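Local coordinates for protein branched-chain amino acid aminotransferase (Thermoproteus uzoniensis, PDB 5CE8) that transfers amino groups with the help of pyridoxal 5'-phosphate, probably between leucine, isoleucine or valine and 2-oxoglutarate, at residues E65-S70 with E83-A88; L76-T81 with P106-S111; E44-Y49 with L55-L60; L60-E65 with L300-P305. All blocks are in the same frame, centred on the assembly; numbering follows the deposited sequence.

Interaction 1 of 4, residues E65-S70 with E83-A88; sequences ERLLRS and EELSKA. With PLP (pyridoxal-5'-phosphate), chain D.
Leu67 and Leu68 of helix 60-74 meet Leu85 of helix 82-95, joining two successive helices of a class-IV aminotransferase, the first of which also reaches the cofactor. The helix-helix contact is small, 86 Å² in all, and wholly apolar. It converges on one methyl: Leu85 CD1 lies 3.9 Å from Leu67 CD2 and 4.0 Å from Leu68 CD1. The side chains of Leu67 and Leu85 meet at about a right angle, so methyl touches methyl and the chains do not lie alongside each other. Ala82 also packs on Leu68, and Met64 on Leu85.

Arg66 leaves the same helix in another direction, toward the phosphate of PLP. Its CG is anti to the backbone N (chi1 -176°), and a bend at chi3 turns the guanidinium to present its edge. Both terminal nitrogens share one phosphate oxygen near the guanidinium plane. Arg66 NH2 to PLP O3P is 2.8 Å, while the bond from Arg66 NH1 to the same PLP O3P is weak at 3.1 Å, with an N-H...O angle of 133°. A salt bridge from NE to Glu44 and a hydrogen bond from NH1 to the Glu221 carbonyl fix the group's rotation. Tyr167, Ile223, Thr224 and Thr260 also bind PLP. The chemistry implies a division of labour: leucines join the helices, while the arginine probably helps to neutralise phosphate charge.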
loop_
_atom_site.group_PDB
_atom_site.type_symbol
_atom_site.label_atom_id
_atom_site.label_comp_id
_atom_site.label_asym_id
_atom_site.label_seq_id
_atom_site.Cartn_x
_atom_site.Cartn_y
_atom_site.Cartn_z
ATOM N N GLU A 65 13.978 31.806 1.940
ATOM C CA GLU A 65 12.529 31.642 2.159
ATOM C C GLU A 65 12.179 30.171 2.374
ATOM O O GLU A 65 11.379 29.830 3.210
ATOM C CB GLU A 65 11.771 32.322 1.025
ATOM C CG GLU A 65 11.902 33.858 1.180
ATOM C CD GLU A 65 11.019 34.695 0.262
ATOM O OE1 GLU A 65 10.321 34.098 -0.608
ATOM O OE2 GLU A 65 10.996 35.977 0.430
ATOM N N ARG A 66 12.809 29.285 1.594
ATOM C CA ARG A 66 12.513 27.868 1.669
ATOM C C ARG A 66 13.046 27.251 2.992
ATOM O O ARG A 66 12.356 26.392 3.548
ATOM C CB ARG A 66 13.055 27.049 0.444
ATOM C CG ARG A 66 12.658 25.640 0.518
ATOM C CD ARG A 66 13.119 24.804 -0.662
ATOM N NE ARG A 66 14.563 24.661 -0.726
ATOM C CZ ARG A 66 15.226 24.123 -1.772
ATOM N NH1 ARG A 66 14.568 23.666 -2.817
ATOM N NH2 ARG A 66 16.558 24.002 -1.751
ATOM N N LEU A 67 14.213 27.698 3.487
ATOM C CA LEU A 67 14.677 27.274 4.852
ATOM C C LEU A 67 13.585 27.453 5.923
ATOM O O LEU A 67 13.368 26.573 6.808
ATOM C CB LEU A 67 15.927 28.084 5.305
ATOM C CG LEU A 67 16.793 27.537 6.466
ATOM C CD1 LEU A 67 17.705 26.347 6.041
ATOM C CD2 LEU A 67 17.614 28.570 7.153
ATOM N N LEU A 68 13.090 28.678 5.961
ATOM C CA LEU A 68 11.997 29.095 6.819
ATOM C C LEU A 68 10.693 28.248 6.622
ATOM O O LEU A 68 10.030 27.930 7.622
ATOM C CB LEU A 68 11.690 30.569 6.564
ATOM C CG LEU A 68 12.340 31.592 7.498
ATOM C CD1 LEU A 68 13.691 31.121 7.932
ATOM C CD2 LEU A 68 12.381 32.960 6.871
ATOM N N ARG A 69 10.311 27.925 5.352
ATOM C CA ARG A 69 9.128 27.065 5.100
ATOM C C ARG A 69 9.484 25.702 5.653
ATOM O O ARG A 69 8.661 25.112 6.329
ATOM C CB ARG A 69 8.724 26.966 3.641
ATOM C CG ARG A 69 8.115 28.284 3.129
ATOM C CD ARG A 69 7.223 28.039 1.877
ATOM N NE ARG A 69 8.092 27.542 0.832
ATOM C CZ ARG A 69 8.947 28.284 0.147
ATOM N NH1 ARG A 69 9.092 29.605 0.332
ATOM N NH2 ARG A 69 9.693 27.695 -0.719
ATOM N N SER A 70 10.705 25.210 5.407
ATOM C CA SER A 70 11.168 23.890 5.965
ATOM C C SER A 70 11.020 23.819 7.436
ATOM O O SER A 70 10.483 22.836 7.943
ATOM C CB SER A 70 12.568 23.552 5.544
ATOM O OG SER A 70 12.533 23.059 4.166
ATOM N N GLU A 83 15.550 37.759 5.003
ATOM C CA GLU A 83 16.326 38.919 4.647
ATOM C C GLU A 83 17.577 38.946 5.486
ATOM O O GLU A 83 18.661 39.011 4.939
ATOM C CB GLU A 83 15.433 40.185 4.809
ATOM C CG GLU A 83 16.140 41.490 5.187
ATOM C CD GLU A 83 15.887 42.572 4.177
ATOM O OE1 GLU A 83 15.149 43.529 4.497
ATOM O OE2 GLU A 83 16.424 42.390 3.067
ATOM N N GLU A 84 17.432 38.790 6.808
ATOM C CA GLU A 84 18.549 38.613 7.693
ATOM C C GLU A 84 19.541 37.503 7.264
ATOM O O GLU A 84 20.832 37.642 7.302
ATOM C CB GLU A 84 18.007 38.329 9.091
ATOM C CG GLU A 84 17.551 39.630 9.775
ATOM C CD GLU A 84 16.850 39.433 11.121
ATOM O OE1 GLU A 84 16.890 40.359 11.941
ATOM O OE2 GLU A 84 16.259 38.382 11.373
ATOM N N LEU A 85 18.964 36.350 6.953
ATOM C CA LEU A 85 19.831 35.232 6.585
ATOM C C LEU A 85 20.510 35.513 5.305
ATOM O O LEU A 85 21.713 35.188 5.141
ATOM C CB LEU A 85 19.018 33.919 6.528
ATOM C CG LEU A 85 18.456 33.548 7.890
ATOM C CD1 LEU A 85 17.407 32.462 7.690
ATOM C CD2 LEU A 85 19.539 33.160 8.883
ATOM N N SER A 86 19.793 36.099 4.348
ATOM C CA SER A 86 20.393 36.524 3.067
ATOM C C SER A 86 21.626 37.439 3.266
ATOM O O SER A 86 22.777 37.223 2.674
ATOM C CB SER A 86 19.295 37.136 2.123
ATOM O OG SER A 86 18.255 36.158 1.773
ATOM N N LYS A 87 21.442 38.482 4.096
ATOM C CA LYS A 87 22.605 39.386 4.440
ATOM C C LYS A 87 23.765 38.693 5.123
ATOM O O LYS A 87 24.942 38.978 4.792
ATOM C CB LYS A 87 22.166 40.595 5.265
ATOM N N ALA A 88 23.428 37.764 6.032
ATOM C CA ALA A 88 24.398 36.950 6.743
ATOM C C ALA A 88 25.217 36.117 5.801
ATOM O O ALA A 88 26.411 35.999 5.976
ATOM C CB ALA A 88 23.742 36.025 7.766
HETATM N N1 PLP D . 15.989 16.667 -4.032
HETATM C C2 PLP D . 16.163 16.551 -2.719
HETATM C C2A PLP D . 15.753 15.304 -1.996
HETATM C C3 PLP D . 16.847 17.590 -1.961
HETATM O O3 PLP D . 17.106 17.407 -0.606
HETATM C C4 PLP D . 17.292 18.810 -2.689
HETATM C C4A PLP D . 17.994 19.966 -2.007
HETATM C C5 PLP D . 17.003 18.828 -4.152
HETATM C C6 PLP D . 16.349 17.703 -4.729
HETATM C C5A PLP D . 17.421 19.921 -5.093
HETATM O O4P PLP D . 16.957 21.161 -4.696
HETATM P P PLP D . 17.703 22.452 -5.210
HETATM O O1P PLP D . 19.209 22.402 -4.782
HETATM O O2P PLP D . 17.400 22.571 -6.643
HETATM O O3P PLP D . 17.160 23.635 -4.460
#

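Interaction 2 of 4, residues L76-T81 with P106-S111; sequences LDVPYT and PVAYIS
Leu76 sends its two methyl branches to different residues of segment 106-111. The first torsion sets this up: a chi1 of 180° swings CG away from its own amide, and the isobutyl group extends from the loop toward the end of strand 102-109. Leu76 CD2 lies 3.7 Å from Ala108 O and 4.0 Å from Ala108 CB. The other branch reaches the side chain of Ile110, with 4.2 Å between Leu76 CD1 and Ile110 CG1. Val78 adds a looser touch, its CG2 standing 4.3 Å from Ala108 CB, so that the alanine methyl has both Leu76 and Val78 within contact distance. The backbones stay well separated, 7.3 Å between the CA atoms of Val78 and Ala108. The contact is mainly between apolar side chains, with one methyl resting on a carbonyl oxygen; the 147 Å² buried comes mostly from Leu76 and Ala108. Tyr109, between Ala108 and Ile110, directs its CB away from the loop, and its side chain packs on Val31 of another subunit. Where helix 60-74 gives way to helix 82-95, Ala71 backs both Leu76 and Val78, Val42 of strand 41-50 flanks Leu76 and Ala108, and Val126 of strand 125-132 borders Val78.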
loop_
_atom_site.group_PDB
_atom_site.type_symbol
_atom_site.label_atom_id
_atom_site.label_comp_id
_atom_site.label_asym_id
_atom_site.label_seq_id
_atom_site.Cartn_x
_atom_site.Cartn_y
_atom_site.Cartn_z
ATOM N N LEU A 76 10.160 23.802 13.721
ATOM C CA LEU A 76 11.416 24.354 14.252
ATOM C C LEU A 76 11.323 25.906 14.260
ATOM O O LEU A 76 10.793 26.484 13.313
ATOM C CB LEU A 76 12.491 23.870 13.290
ATOM C CG LEU A 76 13.874 24.327 13.640
ATOM C CD1 LEU A 76 14.263 23.748 15.002
ATOM C CD2 LEU A 76 14.806 23.931 12.566
ATOM N N ASP A 77 11.725 26.598 15.339
ATOM C CA ASP A 77 11.453 28.017 15.463
ATOM C C ASP A 77 12.773 28.699 15.063
ATOM O O ASP A 77 13.761 28.655 15.801
ATOM C CB ASP A 77 10.985 28.341 16.895
ATOM C CG ASP A 77 10.923 29.845 17.209
ATOM O OD1 ASP A 77 10.817 30.696 16.325
ATOM O OD2 ASP A 77 11.003 30.166 18.407
ATOM N N VAL A 78 12.777 29.312 13.883
ATOM C CA VAL A 78 13.983 29.991 13.369
ATOM C C VAL A 78 13.843 31.486 13.640
ATOM O O VAL A 78 13.023 32.145 13.042
ATOM C CB VAL A 78 14.194 29.671 11.893
ATOM C CG1 VAL A 78 15.383 30.450 11.338
ATOM C CG2 VAL A 78 14.437 28.181 11.726
ATOM N N PRO A 79 14.663 32.055 14.546
ATOM C CA PRO A 79 14.403 33.440 14.907
ATOM C C PRO A 79 15.014 34.476 13.978
ATOM O O PRO A 79 15.450 35.504 14.432
ATOM C CB PRO A 79 15.021 33.531 16.315
ATOM C CG PRO A 79 16.148 32.555 16.286
ATOM C CD PRO A 79 15.695 31.440 15.398
ATOM N N TYR A 80 15.079 34.206 12.700
ATOM C CA TYR A 80 15.640 35.125 11.724
ATOM C C TYR A 80 14.766 35.201 10.520
ATOM O O TYR A 80 14.173 34.203 10.104
ATOM C CB TYR A 80 16.975 34.616 11.257
ATOM C CG TYR A 80 18.044 34.636 12.302
ATOM C CD1 TYR A 80 18.658 35.848 12.672
ATOM C CD2 TYR A 80 18.432 33.459 12.966
ATOM C CE1 TYR A 80 19.669 35.854 13.631
ATOM C CE2 TYR A 80 19.414 33.472 13.922
ATOM C CZ TYR A 80 20.042 34.660 14.255
ATOM O OH TYR A 80 21.023 34.677 15.244
ATOM N N THR A 81 14.760 36.344 9.860
ATOM C CA THR A 81 13.983 36.414 8.609
ATOM C C THR A 81 14.872 35.978 7.439
ATOM O O THR A 81 16.111 35.820 7.523
ATOM C CB THR A 81 13.503 37.827 8.393
ATOM O OG1 THR A 81 14.687 38.628 8.281
ATOM C CG2 THR A 81 12.673 38.272 9.553
ATOM N N PRO A 106 23.508 26.689 4.819
ATOM C CA PRO A 106 22.788 27.144 6.013
ATOM C C PRO A 106 22.233 25.926 6.692
ATOM O O PRO A 106 21.597 25.081 6.013
ATOM C CB PRO A 106 21.660 28.020 5.485
ATOM C CG PRO A 106 21.947 28.263 4.141
ATOM C CD PRO A 106 22.924 27.236 3.613
ATOM N N VAL A 107 22.472 25.800 7.998
ATOM C CA VAL A 107 21.966 24.766 8.768
ATOM C C VAL A 107 21.319 25.327 10.023
ATOM O O VAL A 107 21.921 26.099 10.736
ATOM C CB VAL A 107 22.960 23.659 9.078
ATOM C CG1 VAL A 107 24.209 24.137 9.718
ATOM C CG2 VAL A 107 22.298 22.563 9.882
ATOM N N ALA A 108 20.043 25.024 10.193
ATOM C CA ALA A 108 19.268 25.359 11.367
ATOM C C ALA A 108 19.036 24.129 12.277
ATOM O O ALA A 108 18.390 23.115 11.827
ATOM C CB ALA A 108 17.890 25.798 10.943
ATOM N N TYR A 109 19.295 24.295 13.577
ATOM C CA TYR A 109 19.343 23.147 14.547
ATOM C C TYR A 109 19.312 23.672 15.985
ATOM O O TYR A 109 19.496 24.849 16.220
ATOM C CB TYR A 109 20.643 22.339 14.326
ATOM C CG TYR A 109 21.796 23.234 14.613
ATOM C CD1 TYR A 109 22.260 24.103 13.642
ATOM C CD2 TYR A 109 22.272 23.383 15.894
ATOM C CE1 TYR A 109 23.313 25.023 13.910
ATOM C CE2 TYR A 109 23.327 24.271 16.161
ATOM C CZ TYR A 109 23.838 25.125 15.177
ATOM O OH TYR A 109 24.843 26.105 15.472
ATOM N N ILE A 110 19.072 22.782 16.951
ATOM C CA ILE A 110 18.936 23.167 18.298
ATOM C C ILE A 110 20.338 23.094 19.006
ATOM O O ILE A 110 20.979 22.061 18.970
ATOM C CB ILE A 110 17.862 22.307 18.984
ATOM C CG1 ILE A 110 16.491 22.733 18.442
ATOM C CG2 ILE A 110 17.935 22.460 20.521
ATOM C CD1 ILE A 110 15.388 21.720 18.636
ATOM N N SER A 111 20.802 24.217 19.570
ATOM C CA SER A 111 22.087 24.273 20.221
ATOM C C SER A 111 21.985 23.821 21.732
ATOM O O SER A 111 22.969 23.549 22.329
ATOM C CB SER A 111 22.671 25.691 20.053
ATOM O OG SER A 111 21.863 26.567 20.767
#

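Interaction 3 of 4, residues E44-Y49 with L55-L60; sequences EGIRAY and LYVFRL
Ile46 leans diagonally on Val57 between the two antiparallel strands, a tight point with 3.4 Å between Ile46 CG2 and Val57 CG1, closer than usual van der Waals contact. Each of these methyls is turned away from its own backbone N, and the two side chains cross obliquely. Ile46 CD1 carries the packing on to Leu60 CD1 at 3.8 Å. Near the turn, Leu55 folds back over the partner strand: its CD1 lies 3.3 Å from Tyr49 C and 3.6 Å from Ala48 CB.

Ala48 and Val57 are a non-hydrogen-bonded pair, whereas Tyr49 and Tyr56 are hydrogen-bonded in both directions: Tyr49 N to Tyr56 O at 2.8 Å, and Tyr56 N to Tyr49 O at 2.9 Å. In the second bond the donor stands above the carbonyl plane, by 35°, although its N-H...O angle is nearly straight at 171°.

At Arg47 and Phe58 only the backbone ladder loosens, while Ile46 stays tightly packed. Phe58 N bonds directly to Arg47 O at 2.9 Å, but the reciprocal link runs through a water, which accepts from Arg47 N and donates to Phe58 O. Tyr56, the partly exposed residue, carries its ring end away from segment 44-49. The arrangement is a beta hairpin, bridged by a water at the end away from its turn, within the antiparallel sheet of this class-IV aminotransferase.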
loop_
_atom_site.group_PDB
_atom_site.type_symbol
_atom_site.label_atom_id
_atom_site.label_comp_id
_atom_site.label_asym_id
_atom_site.label_seq_id
_atom_site.Cartn_x
_atom_site.Cartn_y
_atom_site.Cartn_z
ATOM N N GLU A 44 19.862 24.058 3.855
ATOM C CA GLU A 44 19.819 24.534 2.467
ATOM C C GLU A 44 21.126 24.309 1.734
ATOM O O GLU A 44 22.174 23.978 2.317
ATOM C CB GLU A 44 19.516 26.021 2.406
ATOM C CG GLU A 44 18.037 26.363 2.390
ATOM C CD GLU A 44 17.298 25.768 1.201
ATOM O OE1 GLU A 44 16.121 25.424 1.374
ATOM O OE2 GLU A 44 17.952 25.617 0.160
ATOM N N GLY A 45 21.093 24.546 0.432
ATOM C CA GLY A 45 22.292 24.425 -0.399
ATOM C C GLY A 45 22.177 25.583 -1.352
ATOM O O GLY A 45 21.100 25.790 -1.916
ATOM N N ILE A 46 23.205 26.422 -1.375
ATOM C CA ILE A 46 23.167 27.610 -2.219
ATOM C C ILE A 46 24.497 27.721 -2.880
ATOM O O ILE A 46 25.516 27.566 -2.212
ATOM C CB ILE A 46 22.910 28.884 -1.462
ATOM C CG1 ILE A 46 21.652 28.737 -0.574
ATOM C CG2 ILE A 46 22.822 30.063 -2.449
ATOM C CD1 ILE A 46 21.387 29.899 0.440
ATOM N N ARG A 47 24.491 28.015 -4.176
ATOM C CA ARG A 47 25.761 28.300 -4.852
ATOM C C ARG A 47 26.019 29.753 -5.154
ATOM O O ARG A 47 25.106 30.539 -5.338
ATOM C CB ARG A 47 25.879 27.490 -6.146
ATOM C CG ARG A 47 26.327 26.070 -5.914
ATOM C CD ARG A 47 26.238 25.238 -7.169
ATOM N NE ARG A 47 27.528 25.307 -7.723
ATOM C CZ ARG A 47 28.301 24.305 -8.068
ATOM N NH1 ARG A 47 27.889 23.033 -8.104
ATOM N NH2 ARG A 47 29.522 24.656 -8.471
ATOM N N ALA A 48 27.314 30.075 -5.249
ATOM C CA ALA A 48 27.742 31.360 -5.709
ATOM C C ALA A 48 28.664 31.053 -6.777
ATOM O O ALA A 48 29.474 30.150 -6.647
ATOM C CB ALA A 48 28.466 32.109 -4.620
ATOM N N TYR A 49 28.580 31.839 -7.838
ATOM C CA TYR A 49 29.445 31.653 -8.965
ATOM C C TYR A 49 30.246 32.958 -9.349
ATOM O O TYR A 49 29.711 34.058 -9.431
ATOM C CB TYR A 49 28.614 31.307 -10.154
ATOM C CG TYR A 49 27.888 29.989 -10.143
ATOM C CD1 TYR A 49 28.467 28.872 -10.735
ATOM C CD2 TYR A 49 26.593 29.887 -9.686
ATOM C CE1 TYR A 49 27.805 27.662 -10.829
ATOM C CE2 TYR A 49 25.899 28.663 -9.801
ATOM C CZ TYR A 49 26.511 27.573 -10.361
ATOM O OH TYR A 49 25.846 26.381 -10.502
ATOM N N LEU A 55 31.158 37.859 -7.809
ATOM C CA LEU A 55 30.668 36.576 -7.271
ATOM C C LEU A 55 29.208 36.789 -7.022
ATOM O O LEU A 55 28.880 37.676 -6.225
ATOM C CB LEU A 55 31.387 36.252 -5.961
ATOM C CG LEU A 55 31.057 34.881 -5.318
ATOM C CD1 LEU A 55 31.170 33.733 -6.321
ATOM C CD2 LEU A 55 31.959 34.593 -4.143
ATOM N N TYR A 56 28.361 36.032 -7.746
ATOM C CA TYR A 56 26.855 36.107 -7.649
ATOM C C TYR A 56 26.285 34.871 -6.939
ATOM O O TYR A 56 26.532 33.706 -7.314
ATOM C CB TYR A 56 26.185 36.307 -9.030
ATOM C CG TYR A 56 26.599 37.673 -9.623
ATOM C CD1 TYR A 56 26.044 38.827 -9.163
ATOM C CD2 TYR A 56 27.605 37.767 -10.582
ATOM C CE1 TYR A 56 26.414 40.069 -9.656
ATOM C CE2 TYR A 56 28.003 39.014 -11.094
ATOM C CZ TYR A 56 27.425 40.170 -10.576
ATOM O OH TYR A 56 27.789 41.413 -11.020
ATOM N N VAL A 57 25.543 35.146 -5.873
ATOM C CA VAL A 57 24.851 34.097 -5.156
ATOM C C VAL A 57 23.502 33.843 -5.871
ATOM O O VAL A 57 22.801 34.793 -6.207
ATOM C CB VAL A 57 24.540 34.460 -3.719
ATOM C CG1 VAL A 57 24.119 33.201 -2.984
ATOM C CG2 VAL A 57 25.675 35.143 -2.925
ATOM N N PHE A 58 23.229 32.590 -6.199
ATOM C CA PHE A 58 22.129 32.275 -7.104
ATOM C C PHE A 58 20.951 31.975 -6.283
ATOM O O PHE A 58 21.016 31.040 -5.428
ATOM C CB PHE A 58 22.401 31.108 -7.982
ATOM C CG PHE A 58 21.306 30.889 -8.994
ATOM C CD1 PHE A 58 21.056 31.856 -10.022
ATOM C CD2 PHE A 58 20.517 29.787 -8.929
ATOM C CE1 PHE A 58 19.997 31.699 -10.893
ATOM C CE2 PHE A 58 19.534 29.559 -9.852
ATOM C CZ PHE A 58 19.279 30.497 -10.869
ATOM N N ARG A 59 19.889 32.744 -6.519
ATOM C CA ARG A 59 18.555 32.708 -5.857
ATOM C C ARG A 59 18.589 32.636 -4.347
ATOM O O ARG A 59 17.901 31.797 -3.673
ATOM C CB ARG A 59 17.583 31.713 -6.474
ATOM C CG ARG A 59 17.449 31.916 -7.956
ATOM C CD ARG A 59 16.512 30.866 -8.621
ATOM N NE ARG A 59 15.156 31.044 -8.151
ATOM C CZ ARG A 59 14.060 30.620 -8.794
ATOM N NH1 ARG A 59 14.096 29.943 -9.927
ATOM N NH2 ARG A 59 12.893 30.945 -8.345
ATOM N N LEU A 60 19.359 33.577 -3.793
ATOM C CA LEU A 60 19.562 33.566 -2.319
ATOM C C LEU A 60 18.336 33.627 -1.493
ATOM O O LEU A 60 18.099 32.784 -0.617
ATOM C CB LEU A 60 20.445 34.730 -1.962
ATOM C CG LEU A 60 20.903 34.959 -0.531
ATOM C CD1 LEU A 60 21.415 33.649 0.064
ATOM C CD2 LEU A 60 21.910 36.123 -0.507
HETATM O O HOH W 1 22.057 28.541 -5.463
#

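Interaction 4 of 4, residues L60-E65 with L300-P305; sequences LRDHME and LPWLTP
Leu60, Thr304 and Trp302 bury most of the 133 Å² between the start of helix 60-74 and the chain's C-terminal part. Leu60 and Thr304 cross at about a right angle. Leu60 CB lies 3.9 Å from Thr304 OG1, and Leu60 CD2 comes within 4.1 Å of Thr304 CG2, so the threonine offers both its branches to the leucine. With chi1 at -67°, Thr304 can turn OG1 to a bound water while CG2 faces Leu60 CD2.

The polar link is made by that water. Leu60 N donates to it at 2.7 Å, and it donates to Trp302 O at 2.8 Å; Thr304 OG1 is a third partner, 2.7 Å from the water oxygen. Direct bonding is excluded by distance, since Leu60 N and Trp302 O are 4.5 Å apart. The water thereby gives a first-turn amide of the helix an acceptor. Trp302 O also receives the backbone N of Arg59, at the N-cap position.

Asp62 approaches the indole only loosely, OD2 standing 4.4 Å from Trp302 NE1; its salt bridge is to Arg59 NE, and the Arg59 guanidinium also makes a cation-pi contact with Trp302. What results is a water-mediated docking of a helix N-terminus on strand 303-305, outermost in the sheet within this chain, and the 3-10 turn before it, with His63, which binds pyridoxal 5'-phosphate, three residues along the helix from Leu60.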
loop_
_atom_site.group_PDB
_atom_site.type_symbol
_atom_site.label_atom_id
_atom_site.label_comp_id
_atom_site.label_asym_id
_atom_site.label_seq_id
_atom_site.Cartn_x
_atom_site.Cartn_y
_atom_site.Cartn_z
ATOM N N LEU A 60 19.359 33.577 -3.793
ATOM C CA LEU A 60 19.562 33.566 -2.319
ATOM C C LEU A 60 18.336 33.627 -1.493
ATOM O O LEU A 60 18.099 32.784 -0.617
ATOM C CB LEU A 60 20.445 34.730 -1.962
ATOM C CG LEU A 60 20.903 34.959 -0.531
ATOM C CD1 LEU A 60 21.415 33.649 0.064
ATOM C CD2 LEU A 60 21.910 36.123 -0.507
ATOM N N ARG A 61 17.523 34.635 -1.772
ATOM C CA ARG A 61 16.274 34.833 -1.065
ATOM C C ARG A 61 15.300 33.699 -1.262
ATOM O O ARG A 61 14.563 33.369 -0.355
ATOM C CB ARG A 61 15.626 36.172 -1.472
ATOM C CG ARG A 61 14.409 36.631 -0.653
ATOM C CD ARG A 61 14.777 36.996 0.796
ATOM N NE ARG A 61 15.739 38.110 0.847
ATOM C CZ ARG A 61 15.428 39.396 1.064
ATOM N NH1 ARG A 61 14.164 39.772 1.304
ATOM N NH2 ARG A 61 16.399 40.315 1.065
ATOM N N ASP A 62 15.253 33.087 -2.436
ATOM C CA ASP A 62 14.358 31.959 -2.594
ATOM C C ASP A 62 14.831 30.800 -1.636
ATOM O O ASP A 62 14.005 30.091 -1.097
ATOM C CB ASP A 62 14.331 31.484 -4.034
ATOM C CG ASP A 62 13.611 32.452 -4.982
ATOM O OD1 ASP A 62 12.589 33.040 -4.662
ATOM O OD2 ASP A 62 14.012 32.548 -6.107
ATOM N N HIS A 63 16.161 30.592 -1.486
ATOM C CA HIS A 63 16.692 29.551 -0.631
ATOM C C HIS A 63 16.425 29.820 0.819
ATOM O O HIS A 63 16.108 28.901 1.563
ATOM C CB HIS A 63 18.180 29.307 -0.892
ATOM C CG HIS A 63 18.417 28.449 -2.096
ATOM N ND1 HIS A 63 18.384 27.070 -2.020
ATOM C CD2 HIS A 63 18.638 28.756 -3.407
ATOM C CE1 HIS A 63 18.641 26.560 -3.219
ATOM N NE2 HIS A 63 18.761 27.553 -4.083
ATOM N N MET A 64 16.667 31.058 1.237
ATOM C CA MET A 64 16.318 31.407 2.572
ATOM C C MET A 64 14.824 31.384 2.861
ATOM O O MET A 64 14.430 30.965 3.959
ATOM C CB MET A 64 16.934 32.706 2.979
ATOM C CG MET A 64 18.527 32.638 2.977
ATOM S SD MET A 64 19.114 31.227 3.930
ATOM C CE MET A 64 20.865 31.582 3.885
ATOM N N GLU A 65 13.978 31.806 1.940
ATOM C CA GLU A 65 12.529 31.642 2.159
ATOM C C GLU A 65 12.179 30.171 2.374
ATOM O O GLU A 65 11.379 29.830 3.210
ATOM C CB GLU A 65 11.771 32.322 1.025
ATOM C CG GLU A 65 11.902 33.858 1.180
ATOM C CD GLU A 65 11.019 34.695 0.262
ATOM O OE1 GLU A 65 10.321 34.098 -0.608
ATOM O OE2 GLU A 65 10.996 35.977 0.430
ATOM N N LEU A 300 18.638 38.652 -14.013
ATOM C CA LEU A 300 19.622 39.335 -13.207
ATOM C C LEU A 300 19.071 39.498 -11.793
ATOM O O LEU A 300 19.860 39.435 -10.804
ATOM C CB LEU A 300 20.159 40.608 -13.891
ATOM C CG LEU A 300 21.312 40.342 -14.924
ATOM C CD1 LEU A 300 21.804 41.642 -15.608
ATOM C CD2 LEU A 300 22.512 39.661 -14.384
ATOM N N PRO A 301 17.721 39.595 -11.664
ATOM C CA PRO A 301 17.195 39.565 -10.310
ATOM C C PRO A 301 17.439 38.348 -9.436
ATOM O O PRO A 301 17.296 38.458 -8.252
ATOM C CB PRO A 301 15.693 39.756 -10.532
ATOM C CG PRO A 301 15.651 40.640 -11.747
ATOM C CD PRO A 301 16.799 40.279 -12.608
ATOM N N TRP A 302 17.822 37.217 -10.003
ATOM C CA TRP A 302 18.166 36.024 -9.235
ATOM C C TRP A 302 19.604 36.008 -8.733
ATOM O O TRP A 302 19.986 35.086 -7.978
ATOM C CB TRP A 302 18.034 34.755 -10.111
ATOM C CG TRP A 302 16.640 34.379 -10.336
ATOM C CD1 TRP A 302 15.525 34.753 -9.602
ATOM C CD2 TRP A 302 16.183 33.456 -11.289
ATOM N NE1 TRP A 302 14.390 34.163 -10.154
ATOM C CE2 TRP A 302 14.780 33.350 -11.170
ATOM C CE3 TRP A 302 16.809 32.716 -12.250
ATOM C CZ2 TRP A 302 14.018 32.508 -11.996
ATOM C CZ3 TRP A 302 16.033 31.898 -13.109
ATOM C CH2 TRP A 302 14.677 31.807 -12.970
ATOM N N LEU A 303 20.389 36.993 -9.139
ATOM C CA LEU A 303 21.795 37.001 -8.861
ATOM C C LEU A 303 22.171 38.058 -7.857
ATOM O O LEU A 303 21.990 39.220 -8.138
ATOM C CB LEU A 303 22.508 37.294 -10.154
ATOM C CG LEU A 303 22.989 36.020 -10.852
ATOM C CD1 LEU A 303 21.799 35.221 -11.376
ATOM C CD2 LEU A 303 23.928 36.421 -11.963
ATOM N N THR A 304 22.725 37.663 -6.691
ATOM C CA THR A 304 23.002 38.585 -5.599
ATOM C C THR A 304 24.462 38.892 -5.599
ATOM O O THR A 304 25.238 37.965 -5.358
ATOM C CB THR A 304 22.656 38.009 -4.217
ATOM O OG1 THR A 304 21.244 37.859 -4.143
ATOM C CG2 THR A 304 23.094 38.996 -3.114
ATOM N N PRO A 305 24.858 40.168 -5.876
ATOM C CA PRO A 305 26.293 40.421 -5.930
ATOM C C PRO A 305 26.862 40.447 -4.536
ATOM O O PRO A 305 26.242 41.024 -3.627
ATOM C CB PRO A 305 26.411 41.831 -6.556
ATOM C CG PRO A 305 25.107 42.465 -6.401
ATOM C CD PRO A 305 24.089 41.341 -6.361
HETATM O O HOH W 2 20.020 35.697 -5.249
#

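Interaction 3 comes first along the chain, the hairpin whose second strand leads into helix 60-74. That helix serves interaction 4 at its start and interaction 1 about two turns further on, the two sharing Glu65; interaction 2 uses the loop that follows, its segments alternating with those of interaction 1. Interaction 4 closes a 234-residue loop around both. Centres of interactions 3 and 4 lie 7 Å apart, those of 1 and 2 about 9 Å, while 2 is 19 Å from 3 and 4. Strands 102-109, 41-50, 55-58 and 303-305 are successive sheet neighbours; interactions 3 and 4 place the helix start on them, interaction 2 the following loop, and interaction 1 joins the helix to its successor.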